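Local coordinates for protein member of DUF4221 family (PDB 3S9J) that is of unknown function but folds as a six-bladed beta-propeller and is probably made as a lipoprotein by Bacteroides vulgatus, at residues 308-311 with 315-318; 302-307 with 326-331; 319-324 with 358-363; 186-191 with 214-219; 165-170 with 199-204. One frame throughout, in Å; residues are numbered along the deposited sequence. Where two conformers were deposited one is given.

In the fold
All five contacts belong to one six-bladed propeller of four-stranded antiparallel sheets. Along the chain contacts 5 and 4 come first and cross; they share the blade of strands 201-206 and 211-216, with centres about 13 Å apart. Contacts 1, 2 and 3 follow, gathered round the hairpin 304-309/315-321. Contact 1 closes that hairpin, nested inside contact 2, while contacts 2 and 3, centred about 8 Å apart, join it to the blade made of strands from both chain ends. Contact 5 lies across the chain's centre from contacts 2 and 3, about 22 and 28 Å between centres. Contacts 2, 3 and 5 pack neighbouring blades, contact 4 an inter-blade loop, and contact 1 works mainly within one.

Contact 1: residues 308-311 with 315-318; sequences VLNA and IIGE
Ile-315 pairs with Leu-309 in a non-hydrogen-bonded antiparallel position, its CG1 branch 4.0 Å from Leu-309 CD2 on the face of the sheet that the two side chains share. Next, Ile-316 N-H donates to Val-308 O, N to O 2.9 Å, a nearly straight bond (167° at the hydrogen) reaching the oxygen somewhat tilted from the carbonyl plane. With CG1 held between its own backbone N and carbonyl carbon (chi1 55°), the long branch of Ile-316 is laid against the valine, CG1 to Val-308 CG1 being 3.7 Å. Its short branch meets the amide of Asn-310, Ile-316 CG2 to Asn-310 ND2 3.8 Å; that ND2 is spent on Glu-314. Gly-317 also faces Val-308: its O takes Val-308 N at 2.8 Å, from above the carbonyl plane, and its N makes a weak bond of 3.5 Å to Val-308 O. Two residues set against one make this a classic beta bulge. Glu-318 turns elsewhere, to Arg-239, Ser-238 and Ser-305. The bulge lies at the turn end of hairpin 304-309/315-321; strand 278-284 bonds to Leu-309 through Tyr-279, and strand 8-19 of the next blade packs Leu-10 on Val-308 and Val-8 on Ile-316.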
# COMPACT_ATOMS: atom_id res chain seq x y z
N VAL A 308 8.79 -2.97 14.41
CA VAL A 308 9.51 -4.06 13.76
C VAL A 308 9.09 -5.39 14.39
O VAL A 308 9.14 -5.54 15.60
CB VAL A 308 11.04 -3.89 13.88
CG1 VAL A 308 11.76 -5.03 13.14
CG2 VAL A 308 11.48 -2.52 13.32
N LEU A 309 8.64 -6.34 13.57
CA LEU A 309 8.28 -7.67 14.05
C LEU A 309 9.19 -8.68 13.37
O LEU A 309 9.55 -8.52 12.20
CB LEU A 309 6.82 -8.00 13.73
CG LEU A 309 5.76 -7.04 14.28
CD1 LEU A 309 5.34 -5.95 13.26
CD2 LEU A 309 4.53 -7.84 14.78
N ASN A 310 9.56 -9.73 14.10
CA ASN A 310 10.37 -10.78 13.48
C ASN A 310 9.48 -11.74 12.70
O ASN A 310 8.28 -11.52 12.61
CB ASN A 310 11.27 -11.49 14.52
CG ASN A 310 10.49 -12.25 15.57
OD1 ASN A 310 9.32 -12.60 15.38
ND2 ASN A 310 11.16 -12.56 16.68
N ALA A 311 10.06 -12.83 12.18
CA ALA A 311 9.33 -13.74 11.28
C ALA A 311 8.23 -14.52 12.00
O ALA A 311 7.31 -15.04 11.36
CB ALA A 311 10.29 -14.68 10.55
N ILE A 315 6.98 -8.65 18.31
CA ILE A 315 7.49 -7.27 18.26
C ILE A 315 8.90 -7.23 18.87
O ILE A 315 9.09 -7.64 20.02
CB ILE A 315 6.58 -6.30 19.03
CG1 ILE A 315 5.18 -6.25 18.41
CG2 ILE A 315 7.19 -4.87 19.03
CD1 ILE A 315 4.18 -5.51 19.26
N ILE A 316 9.88 -6.78 18.09
CA ILE A 316 11.27 -6.70 18.55
C ILE A 316 11.76 -5.25 18.71
O ILE A 316 12.84 -5.02 19.25
CB ILE A 316 12.24 -7.53 17.68
CG1 ILE A 316 12.17 -7.17 16.18
CG2 ILE A 316 11.96 -9.00 17.89
CD1 ILE A 316 13.37 -7.68 15.36
N GLY A 317 10.97 -4.28 18.26
CA GLY A 317 11.29 -2.89 18.49
C GLY A 317 10.31 -1.95 17.84
O GLY A 317 9.42 -2.37 17.07
N GLU A 318 10.45 -0.67 18.17
CA GLU A 318 9.59 0.35 17.61
C GLU A 318 10.30 1.67 17.67
O GLU A 318 10.80 2.06 18.74
CB GLU A 318 8.25 0.41 18.37
CG GLU A 318 7.28 1.45 17.80
CD GLU A 318 5.91 1.48 18.46
OE1 GLU A 318 5.67 0.70 19.42
OE2 GLU A 318 5.07 2.29 17.99

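Contact 2: residues 302-307 with 326-331; sequences KEFSVI and YFYKMS
Tyr-328 O, on the residue whose ring packs against Phe-304, is held by two donors: Ser-331 OG at 2.8 Å, tilted from the carbonyl plane, and His-269 NE2. The type I turn from Phe-327 to Met-330 is closed by Met-330 N to Phe-327 O at 3.0 Å, and Ser-331, just after the turn, reaches back to this oxygen. Across the contact everything is apolar and centred on the Phe-304 ring. Its CG sits between backbone N and carbonyl carbon (chi1 67°), which throws the ring off the strand toward the two tyrosines. Tyr-328 lies over one face: CD2 comes 3.4 Å from Phe-304 CD1, near the rim, and CB makes a CH-pi contact 4.3 Å from the Phe-304 centroid. The planes of these two rings meet at 45°, a slanted packing. Tyr-326 instead comes in at the ring's edge, its CB 3.8 Å from Phe-304 CZ, with the ring planes almost perpendicular (89°). Tyr-328 OH is hydrogen-bonded to Glu-284, which also forms a salt bridge with Lys-302. An alanine in place of Phe-304 is likely to open a gap between the two tyrosines and leave the Tyr-328 ring without the aromatic face it leans on. The three rings form an aromatic cluster between neighbouring blades, of the kind that fills the wedge between the sheets of a beta-propeller; strand 327-334 is an edge strand of the blade completed by N-terminal strand 8-19, a closure well known in propellers.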
# COMPACT_ATOMS: atom_id res chain seq x y z
N LYS A 302 1.88 15.15 10.87
CA LYS A 302 1.47 13.98 11.66
C LYS A 302 2.68 13.12 12.00
O LYS A 302 3.47 12.78 11.14
CB LYS A 302 0.36 13.18 10.96
CG LYS A 302 -0.41 12.27 11.95
CD LYS A 302 -1.63 11.63 11.27
CE LYS A 302 -2.55 10.96 12.31
NZ LYS A 302 -3.67 10.11 11.74
N GLU A 303 2.86 12.82 13.28
CA GLU A 303 3.96 11.96 13.69
C GLU A 303 3.59 10.51 13.46
O GLU A 303 2.41 10.17 13.32
CB GLU A 303 4.29 12.22 15.14
CG GLU A 303 4.78 13.65 15.35
CD GLU A 303 4.83 14.06 16.80
OE1 GLU A 303 3.90 13.69 17.57
OE2 GLU A 303 5.79 14.79 17.14
N PHE A 304 4.61 9.67 13.38
CA PHE A 304 4.40 8.24 13.17
C PHE A 304 5.50 7.42 13.79
O PHE A 304 6.54 7.93 14.23
CB PHE A 304 4.26 7.92 11.67
CG PHE A 304 5.51 8.12 10.87
CD1 PHE A 304 5.88 9.41 10.47
CD2 PHE A 304 6.30 7.04 10.49
CE1 PHE A 304 7.03 9.63 9.72
CE2 PHE A 304 7.46 7.25 9.75
CZ PHE A 304 7.82 8.55 9.35
N SER A 305 5.25 6.12 13.89
CA SER A 305 6.25 5.19 14.30
C SER A 305 6.27 4.01 13.34
O SER A 305 5.35 3.80 12.57
CB SER A 305 5.98 4.70 15.74
OG SER A 305 4.82 3.91 15.81
N VAL A 306 7.34 3.23 13.45
CA VAL A 306 7.45 1.95 12.76
C VAL A 306 7.79 0.87 13.76
O VAL A 306 8.81 0.95 14.46
CB VAL A 306 8.51 1.99 11.66
CG1 VAL A 306 8.62 0.61 11.00
CG2 VAL A 306 8.15 3.09 10.61
N ILE A 307 6.89 -0.10 13.85
CA ILE A 307 7.05 -1.29 14.67
C ILE A 307 7.76 -2.35 13.84
O ILE A 307 7.38 -2.61 12.70
CB ILE A 307 5.67 -1.85 15.10
CG1 ILE A 307 4.84 -0.78 15.83
CG2 ILE A 307 5.86 -3.14 15.88
CD1 ILE A 307 3.32 -0.98 15.78
N TYR A 326 9.16 13.34 6.78
CA TYR A 326 9.01 12.19 5.91
C TYR A 326 7.68 12.17 5.19
O TYR A 326 6.67 12.71 5.67
CB TYR A 326 9.15 10.89 6.73
CG TYR A 326 10.47 10.81 7.42
CD1 TYR A 326 11.61 10.40 6.72
CD2 TYR A 326 10.60 11.14 8.76
CE1 TYR A 326 12.84 10.35 7.35
CE2 TYR A 326 11.83 11.08 9.39
CZ TYR A 326 12.94 10.69 8.68
OH TYR A 326 14.16 10.66 9.28
N PHE A 327 7.67 11.52 4.03
CA PHE A 327 6.46 11.25 3.29
C PHE A 327 6.35 9.71 3.29
O PHE A 327 6.81 9.02 2.36
CB PHE A 327 6.53 11.83 1.86
CG PHE A 327 5.20 11.83 1.18
CD1 PHE A 327 4.33 12.91 1.33
CD2 PHE A 327 4.76 10.73 0.48
CE1 PHE A 327 3.06 12.90 0.73
CE2 PHE A 327 3.50 10.73 -0.11
CZ PHE A 327 2.66 11.81 0.03
N TYR A 328 5.81 9.17 4.39
CA TYR A 328 5.88 7.73 4.61
C TYR A 328 4.95 6.94 3.70
O TYR A 328 5.10 5.72 3.62
CB TYR A 328 5.66 7.36 6.09
CG TYR A 328 4.35 7.80 6.68
CD1 TYR A 328 3.18 7.08 6.43
CD2 TYR A 328 4.27 8.91 7.49
CE1 TYR A 328 1.95 7.47 6.95
CE2 TYR A 328 3.04 9.30 8.06
CZ TYR A 328 1.89 8.59 7.79
OH TYR A 328 0.67 8.96 8.29
N LYS A 329 4.03 7.60 3.02
CA LYS A 329 3.23 6.96 2.00
C LYS A 329 4.01 6.67 0.69
O LYS A 329 3.44 6.12 -0.25
CB LYS A 329 1.94 7.73 1.74
CG LYS A 329 1.07 7.75 2.99
CD LYS A 329 -0.32 8.28 2.74
CE LYS A 329 -1.13 8.31 4.01
NZ LYS A 329 -2.53 8.84 3.83
N MSE A 330 5.30 7.02 0.69
CA MSE A 330 6.27 6.53 -0.29
C MSE A 330 7.42 5.84 0.44
O MSE A 330 8.45 6.47 0.77
CB MSE A 330 6.78 7.65 -1.18
CG MSE A 330 5.81 8.03 -2.29
SE MSE A 330 6.65 9.09 -3.69
CE MSE A 330 7.02 10.71 -2.65
N SER A 331 7.20 4.58 0.78
CA SER A 331 8.18 3.76 1.49
C SER A 331 8.37 2.45 0.71
O SER A 331 7.43 2.00 0.04
CB SER A 331 7.72 3.46 2.93
OG SER A 331 7.73 4.65 3.70

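Contact 3: residues 319-324 with 358-363; sequences TKFPGK and TCFKIK
One face of the Phe-360 ring receives the edge of Phe-321, whose CE2 stands 3.4 Å above the Phe-360 plane and somewhat toward its rim. Phe-360 CE1 in turn lies close to the plane of the Phe-321 ring, at that ring's edge. The planes stand at 84° and the Phe-321 and Phe-360 centroids are 5.1 Å apart, a T-shaped pair. A single carbon does the touching on the Phe-321 side: CE2 is 3.5 Å from both Phe-360 CE1 and Phe-360 CZ. In both residues CG lies anti to the carbonyl carbon (chi1 -66° in Phe-321, -69° in Phe-360), and the rings reach out from their strands to meet from opposite directions. Phe-321 is stacked on Phe-304 of its own blade, while Phe-360 rests on Ile-340 of strand 337-341. Between segments 319-324 and 358-363 the touch is one ring on the other, the backbones lying apart, as between adjacent propeller blades. A weakly positive C-H edge points at an electron-rich face, buried and free of charge; the attraction probably combines this weak electrostatic term with dispersion, and polar linking is left to other residues, such as Thr-319 OG1, which bonds to Leu-10 N.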
# COMPACT_ATOMS: atom_id res chain seq x y z
N THR A 319 10.31 2.39 16.56
CA THR A 319 11.00 3.67 16.50
C THR A 319 10.02 4.77 16.11
O THR A 319 9.24 4.61 15.18
CB THR A 319 12.17 3.60 15.51
OG1 THR A 319 13.17 2.73 16.05
CG2 THR A 319 12.75 4.98 15.23
N LYS A 320 10.05 5.88 16.83
CA LYS A 320 9.14 7.01 16.59
C LYS A 320 9.83 8.01 15.66
O LYS A 320 11.05 8.19 15.71
CB LYS A 320 8.76 7.67 17.93
CG LYS A 320 7.45 8.48 17.95
CD LYS A 320 6.85 8.47 19.39
CE LYS A 320 6.30 9.81 19.84
NZ LYS A 320 5.27 10.37 18.93
N PHE A 321 9.05 8.63 14.79
CA PHE A 321 9.55 9.58 13.82
C PHE A 321 8.83 10.90 13.96
O PHE A 321 7.63 10.94 14.28
CB PHE A 321 9.33 9.06 12.40
CG PHE A 321 10.13 7.83 12.07
CD1 PHE A 321 9.70 6.58 12.47
CD2 PHE A 321 11.29 7.93 11.33
CE1 PHE A 321 10.43 5.45 12.18
CE2 PHE A 321 12.01 6.78 11.03
CZ PHE A 321 11.57 5.55 11.46
N PRO A 322 9.55 11.99 13.69
CA PRO A 322 8.91 13.31 13.75
C PRO A 322 8.01 13.59 12.57
O PRO A 322 8.11 12.93 11.53
CB PRO A 322 10.10 14.27 13.75
CG PRO A 322 11.13 13.53 12.94
CD PRO A 322 10.97 12.09 13.32
N GLY A 323 7.13 14.57 12.72
CA GLY A 323 6.39 15.09 11.57
C GLY A 323 7.27 16.06 10.77
O GLY A 323 8.39 16.35 11.17
N LYS A 324 6.71 16.58 9.67
CA LYS A 324 7.30 17.64 8.85
C LYS A 324 8.65 17.23 8.23
O LYS A 324 9.48 18.08 7.95
CB LYS A 324 7.41 18.96 9.63
CG LYS A 324 6.05 19.65 9.82
CD LYS A 324 6.21 21.04 10.38
CE LYS A 324 6.93 20.99 11.72
NZ LYS A 324 6.06 20.40 12.81
N THR A 358 15.43 8.14 2.79
CA THR A 358 16.41 7.76 3.78
C THR A 358 16.29 6.27 4.05
O THR A 358 15.18 5.75 4.20
CB THR A 358 16.24 8.57 5.06
OG1 THR A 358 16.51 9.95 4.76
CG2 THR A 358 17.20 8.07 6.14
N CYS A 359 17.43 5.58 4.09
CA CYS A 359 17.49 4.17 4.40
C CYS A 359 17.65 3.98 5.90
O CYS A 359 18.55 4.55 6.50
CB CYS A 359 18.70 3.53 3.70
SG CYS A 359 18.81 1.76 3.95
N PHE A 360 16.75 3.20 6.48
CA PHE A 360 16.79 2.85 7.90
C PHE A 360 17.20 1.41 8.10
O PHE A 360 16.58 0.51 7.54
CB PHE A 360 15.44 3.10 8.55
CG PHE A 360 15.12 4.55 8.64
CD1 PHE A 360 15.53 5.30 9.73
CD2 PHE A 360 14.49 5.19 7.58
CE1 PHE A 360 15.29 6.67 9.79
CE2 PHE A 360 14.25 6.54 7.61
CZ PHE A 360 14.66 7.30 8.73
N LYS A 361 18.25 1.22 8.90
CA LYS A 361 18.75 -0.11 9.26
C LYS A 361 18.33 -0.48 10.66
O LYS A 361 18.09 0.39 11.50
CB LYS A 361 20.27 -0.15 9.13
CG LYS A 361 20.70 0.11 7.67
CD LYS A 361 22.12 -0.29 7.36
CE LYS A 361 22.36 -0.36 5.84
NZ LYS A 361 22.37 -1.78 5.32
N ILE A 362 18.25 -1.79 10.91
CA ILE A 362 17.87 -2.32 12.21
C ILE A 362 19.13 -2.43 13.04
O ILE A 362 20.08 -3.08 12.62
CB ILE A 362 17.27 -3.72 12.06
CG1 ILE A 362 16.01 -3.67 11.19
CG2 ILE A 362 16.97 -4.35 13.41
CD1 ILE A 362 15.49 -5.01 10.79
N LYS A 363 19.16 -1.77 14.19
CA LYS A 363 20.32 -1.85 15.11
C LYS A 363 19.86 -2.30 16.50
O LYS A 363 18.76 -1.97 16.93
CB LYS A 363 21.00 -0.48 15.23
CG LYS A 363 21.52 0.13 13.91
CD LYS A 363 22.62 -0.70 13.24
CE LYS A 363 23.25 0.05 12.05
NZ LYS A 363 23.91 -0.86 11.06

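Contact 4: residues 186-191 with 214-219; sequences PIFKEE and CGFFGY
The type I turn from Phe-216 to Tyr-219, closed by Tyr-219 N to Phe-216 O at 3.2 Å, ends strand 211-216 and presents the rings of Phe-216 and Tyr-219 to Ile-187 and Phe-188 of an irregular loop, the backbones staying well apart. Ile-187 lays its longer branch over the Tyr-219 ring. Ile-187 CD1 is 3.9 Å from the Tyr-219 centroid and only 19° off the ring normal, a CH-pi contact, and it stands about equally far from Tyr-219 CG and CD2. The shorter branch runs on toward the phenol end, with Ile-187 CG2 4.0 Å from Tyr-219 CZ. Since Ile-187 CG1 lies between backbone N and carbonyl carbon (chi1 64°), both branches can lie along one tyrosine ring, and CG1 also covers a face of the neighbouring Phe-188. That phenylalanine touches through its far corner: Phe-188 CZ is 3.8 Å from both Phe-216 CD1 and Phe-216 CE1. The edge of Phe-188 is turned toward the face of Phe-216 in an offset edge-to-face pair, planes at 65° and centroids of Phe-188 and Phe-216 5.7 Å apart. The four side chains thus meet in two pairs, aliphatic on phenol and ring on ring. Pro-246 lies against Ile-187 and Phe-188, and Trp-161 meets the Phe-188 ring. The loop connects strand 177-183 of one blade to 195-197 and packs on the next blade's strand 211-216, where Phe-216 also touches Met-166 of strand 165-171 and Phe-217 bonds through its backbone to Gly-200 before strand 201-206.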
# COMPACT_ATOMS: atom_id res chain seq x y z
N PRO A 186 -15.11 -9.90 12.53
CA PRO A 186 -16.30 -9.33 13.20
C PRO A 186 -15.93 -8.27 14.23
O PRO A 186 -16.26 -8.41 15.42
CB PRO A 186 -16.94 -10.55 13.86
CG PRO A 186 -15.76 -11.41 14.22
CD PRO A 186 -14.79 -11.24 13.06
N ILE A 187 -15.24 -7.23 13.78
CA ILE A 187 -14.74 -6.17 14.66
C ILE A 187 -15.34 -4.80 14.36
O ILE A 187 -14.84 -3.79 14.84
CB ILE A 187 -13.18 -6.08 14.61
CG1 ILE A 187 -12.68 -5.68 13.22
CG2 ILE A 187 -12.57 -7.41 15.05
CD1 ILE A 187 -11.13 -5.65 13.07
N PHE A 188 -16.39 -4.77 13.52
CA PHE A 188 -17.03 -3.55 13.06
C PHE A 188 -18.44 -3.49 13.64
O PHE A 188 -19.30 -4.28 13.28
CB PHE A 188 -17.06 -3.52 11.54
CG PHE A 188 -15.72 -3.67 10.94
CD1 PHE A 188 -14.85 -2.59 10.89
CD2 PHE A 188 -15.30 -4.89 10.46
CE1 PHE A 188 -13.58 -2.72 10.36
CE2 PHE A 188 -14.03 -5.03 9.90
CZ PHE A 188 -13.17 -3.95 9.87
N LYS A 189 -18.66 -2.54 14.54
CA LYS A 189 -19.85 -2.50 15.40
C LYS A 189 -20.94 -1.55 14.91
O LYS A 189 -22.12 -1.78 15.12
CB LYS A 189 -19.43 -2.09 16.82
CG LYS A 189 -18.29 -2.94 17.41
CD LYS A 189 -18.52 -4.44 17.19
CE LYS A 189 -17.82 -5.31 18.25
NZ LYS A 189 -16.34 -5.19 18.22
N GLU A 190 -20.55 -0.46 14.26
CA GLU A 190 -21.52 0.56 13.86
C GLU A 190 -22.35 0.12 12.66
O GLU A 190 -21.82 -0.50 11.74
CB GLU A 190 -20.82 1.89 13.53
CG GLU A 190 -20.11 2.52 14.72
CD GLU A 190 -18.73 1.95 14.97
OE1 GLU A 190 -18.15 1.35 14.04
OE2 GLU A 190 -18.22 2.10 16.11
N GLU A 191 -23.64 0.45 12.67
CA GLU A 191 -24.53 0.08 11.59
C GLU A 191 -25.14 1.33 10.97
O GLU A 191 -26.25 1.73 11.30
CB GLU A 191 -25.60 -0.89 12.09
CG GLU A 191 -25.02 -2.25 12.49
CD GLU A 191 -26.07 -3.27 12.92
OE1 GLU A 191 -27.10 -2.85 13.48
OE2 GLU A 191 -25.85 -4.49 12.71
N CYS A 214 -2.30 -9.22 6.83
CA CYS A 214 -3.20 -8.08 6.69
C CYS A 214 -3.28 -7.32 8.01
O CYS A 214 -3.44 -7.93 9.07
CB CYS A 214 -4.59 -8.51 6.31
SG CYS A 214 -4.66 -9.49 4.78
N GLY A 215 -3.18 -6.00 7.91
CA GLY A 215 -3.26 -5.10 9.06
C GLY A 215 -4.36 -4.06 8.85
O GLY A 215 -4.18 -3.10 8.10
N PHE A 216 -5.50 -4.27 9.51
CA PHE A 216 -6.58 -3.29 9.52
C PHE A 216 -6.09 -2.04 10.21
O PHE A 216 -5.46 -2.10 11.24
CB PHE A 216 -7.87 -3.84 10.20
CG PHE A 216 -8.66 -4.73 9.32
CD1 PHE A 216 -9.61 -4.21 8.45
CD2 PHE A 216 -8.40 -6.09 9.29
CE1 PHE A 216 -10.30 -5.02 7.60
CE2 PHE A 216 -9.07 -6.91 8.42
CZ PHE A 216 -10.04 -6.39 7.58
N PHE A 217 -6.32 -0.90 9.56
CA PHE A 217 -5.85 0.37 10.09
C PHE A 217 -6.36 0.61 11.52
O PHE A 217 -5.65 1.17 12.35
CB PHE A 217 -6.28 1.52 9.19
CG PHE A 217 -5.84 1.39 7.74
CD1 PHE A 217 -4.60 0.85 7.41
CD2 PHE A 217 -6.65 1.86 6.72
CE1 PHE A 217 -4.19 0.77 6.05
CE2 PHE A 217 -6.27 1.76 5.38
CZ PHE A 217 -5.03 1.23 5.06
N GLY A 218 -7.57 0.17 11.80
CA GLY A 218 -8.18 0.44 13.11
C GLY A 218 -7.99 -0.63 14.17
O GLY A 218 -8.67 -0.60 15.18
N TYR A 219 -7.06 -1.56 13.97
CA TYR A 219 -6.96 -2.73 14.84
C TYR A 219 -5.54 -3.03 15.31
O TYR A 219 -4.60 -3.00 14.53
CB TYR A 219 -7.53 -3.96 14.12
CG TYR A 219 -7.95 -5.14 14.98
CD1 TYR A 219 -8.56 -4.96 16.22
CD2 TYR A 219 -7.78 -6.43 14.52
CE1 TYR A 219 -8.99 -6.05 16.97
CE2 TYR A 219 -8.19 -7.54 15.27
CZ TYR A 219 -8.80 -7.34 16.49
OH TYR A 219 -9.21 -8.44 17.21

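Contact 5: residues 165-170 with 199-204; sequences HMFASQ and YGFSYD. With FMT (formic acid), chain F.
Met-166, present as selenomethionine, bends at its last torsion (chi3 66°) and sets its methyl over the middle of the Phe-201 ring, CE 3.6 Å from the Phe-201 centroid. The selenium stands farther back above the same face, SE to the Phe-201 centroid 5.2 Å, a Met-aromatic contact made chiefly by the methyl. Phe-201 turns its edge toward the face of Phe-167 in an offset edge-to-face pair with planes at 62°; here Phe-201 CE2 is 3.7 Å from Phe-167 CZ. Phe-167 in turn points its edge at the face of Tyr-203, a T-shaped pair at 86° with the Phe-167 and Tyr-203 centroids 5.1 Å apart. A leucine at Phe-201 would probably leave the methyl of Met-166 without its aromatic face and Phe-167 freer to shift. Ahead of Phe-201 in the chain, Gly-200 N donates to formic acid O2 at 2.9 Å, a molecule probably from the crystallisation liquor that Gly-198 N also binds. Between segments 165-170 and 199-204, on adjacent blades, the contact is wholly apolar: the side-chain atoms that touch are carbons, C-H edges and a methyl set against pi faces, while the one hydroxyl of the buried cluster, Tyr-203 OH, is satisfied by Ala-138 N.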
# COMPACT_ATOMS: atom_id res chain seq x y z
N HIS A 165 -16.09 -10.94 1.52
CA HIS A 165 -14.75 -11.39 1.19
C HIS A 165 -13.76 -10.22 1.18
O HIS A 165 -14.03 -9.17 0.60
CB HIS A 165 -14.72 -12.02 -0.21
CG HIS A 165 -15.60 -13.22 -0.36
ND1 HIS A 165 -16.91 -13.14 -0.79
CD2 HIS A 165 -15.35 -14.52 -0.13
CE1 HIS A 165 -17.43 -14.36 -0.83
NE2 HIS A 165 -16.51 -15.22 -0.43
N MSE A 166 -12.59 -10.46 1.76
CA MSE A 166 -11.49 -9.52 1.74
C MSE A 166 -10.68 -9.52 0.44
O MSE A 166 -10.02 -8.54 0.16
CB MSE A 166 -10.54 -9.76 2.91
CG MSE A 166 -11.10 -9.26 4.28
SE MSE A 166 -9.94 -9.75 5.74
CE MSE A 166 -8.50 -8.69 5.25
N PHE A 167 -10.67 -10.64 -0.29
CA PHE A 167 -9.89 -10.78 -1.50
C PHE A 167 -10.66 -11.51 -2.59
O PHE A 167 -11.57 -12.30 -2.31
CB PHE A 167 -8.63 -11.58 -1.21
CG PHE A 167 -7.63 -10.83 -0.38
CD1 PHE A 167 -6.67 -10.03 -0.99
CD2 PHE A 167 -7.65 -10.91 1.00
CE1 PHE A 167 -5.74 -9.34 -0.23
CE2 PHE A 167 -6.73 -10.21 1.76
CZ PHE A 167 -5.79 -9.43 1.14
N ALA A 168 -10.28 -11.22 -3.82
CA ALA A 168 -10.71 -11.97 -4.99
C ALA A 168 -9.49 -12.16 -5.86
O ALA A 168 -8.53 -11.41 -5.73
CB ALA A 168 -11.78 -11.24 -5.75
N SER A 169 -9.52 -13.18 -6.72
CA SER A 169 -8.41 -13.40 -7.65
C SER A 169 -8.95 -13.46 -9.06
O SER A 169 -10.12 -13.75 -9.26
CB SER A 169 -7.65 -14.68 -7.33
OG SER A 169 -8.44 -15.84 -7.63
N GLN A 170 -8.09 -13.15 -10.01
CA GLN A 170 -8.41 -13.31 -11.42
C GLN A 170 -7.36 -14.15 -12.10
O GLN A 170 -6.15 -13.90 -11.96
CB GLN A 170 -8.54 -11.93 -12.10
CG GLN A 170 -8.94 -12.06 -13.56
CD GLN A 170 -9.43 -10.79 -14.15
OE1 GLN A 170 -8.80 -9.73 -13.97
NE2 GLN A 170 -10.53 -10.86 -14.87
N TYR A 199 -12.77 0.87 7.57
CA TYR A 199 -12.57 -0.58 7.45
C TYR A 199 -11.41 -0.93 6.53
O TYR A 199 -11.27 -2.07 6.11
CB TYR A 199 -13.85 -1.29 7.01
CG TYR A 199 -14.38 -0.88 5.67
CD1 TYR A 199 -15.23 0.21 5.54
CD2 TYR A 199 -14.05 -1.59 4.51
CE1 TYR A 199 -15.72 0.61 4.31
CE2 TYR A 199 -14.53 -1.19 3.27
CZ TYR A 199 -15.37 -0.09 3.18
OH TYR A 199 -15.88 0.34 1.98
N GLY A 200 -10.53 0.03 6.28
CA GLY A 200 -9.39 -0.19 5.42
C GLY A 200 -8.36 -1.10 6.04
O GLY A 200 -8.25 -1.22 7.29
N PHE A 201 -7.57 -1.72 5.17
CA PHE A 201 -6.42 -2.49 5.61
C PHE A 201 -5.30 -2.44 4.60
O PHE A 201 -5.53 -2.22 3.42
CB PHE A 201 -6.77 -3.96 5.91
CG PHE A 201 -7.20 -4.77 4.70
CD1 PHE A 201 -8.53 -4.82 4.32
CD2 PHE A 201 -6.29 -5.56 4.02
CE1 PHE A 201 -8.95 -5.61 3.25
CE2 PHE A 201 -6.69 -6.36 2.95
CZ PHE A 201 -8.01 -6.37 2.56
N SER A 202 -4.09 -2.63 5.10
CA SER A 202 -2.90 -2.83 4.29
C SER A 202 -2.55 -4.30 4.34
O SER A 202 -2.95 -5.03 5.26
CB SER A 202 -1.76 -1.95 4.84
OG SER A 202 -0.50 -2.18 4.21
N TYR A 203 -1.81 -4.79 3.36
CA TYR A 203 -1.41 -6.20 3.38
C TYR A 203 -0.09 -6.33 2.64
O TYR A 203 0.31 -5.45 1.87
CB TYR A 203 -2.50 -7.11 2.75
CG TYR A 203 -2.75 -6.87 1.28
CD1 TYR A 203 -3.64 -5.91 0.86
CD2 TYR A 203 -2.08 -7.61 0.32
CE1 TYR A 203 -3.87 -5.64 -0.49
CE2 TYR A 203 -2.29 -7.39 -1.02
CZ TYR A 203 -3.17 -6.40 -1.44
OH TYR A 203 -3.38 -6.16 -2.76
N ASP A 204 0.57 -7.44 2.88
CA ASP A 204 1.73 -7.80 2.10
C ASP A 204 1.78 -9.32 2.00
O ASP A 204 1.10 -10.03 2.75
CB ASP A 204 3.02 -7.25 2.71
CG ASP A 204 4.09 -6.93 1.66
OD1 ASP A 204 4.00 -7.41 0.49
OD2 ASP A 204 5.03 -6.16 1.99
C FMT F . -10.01 3.60 6.11
O1 FMT F . -10.96 4.23 5.64
O2 FMT F . -10.12 2.83 7.06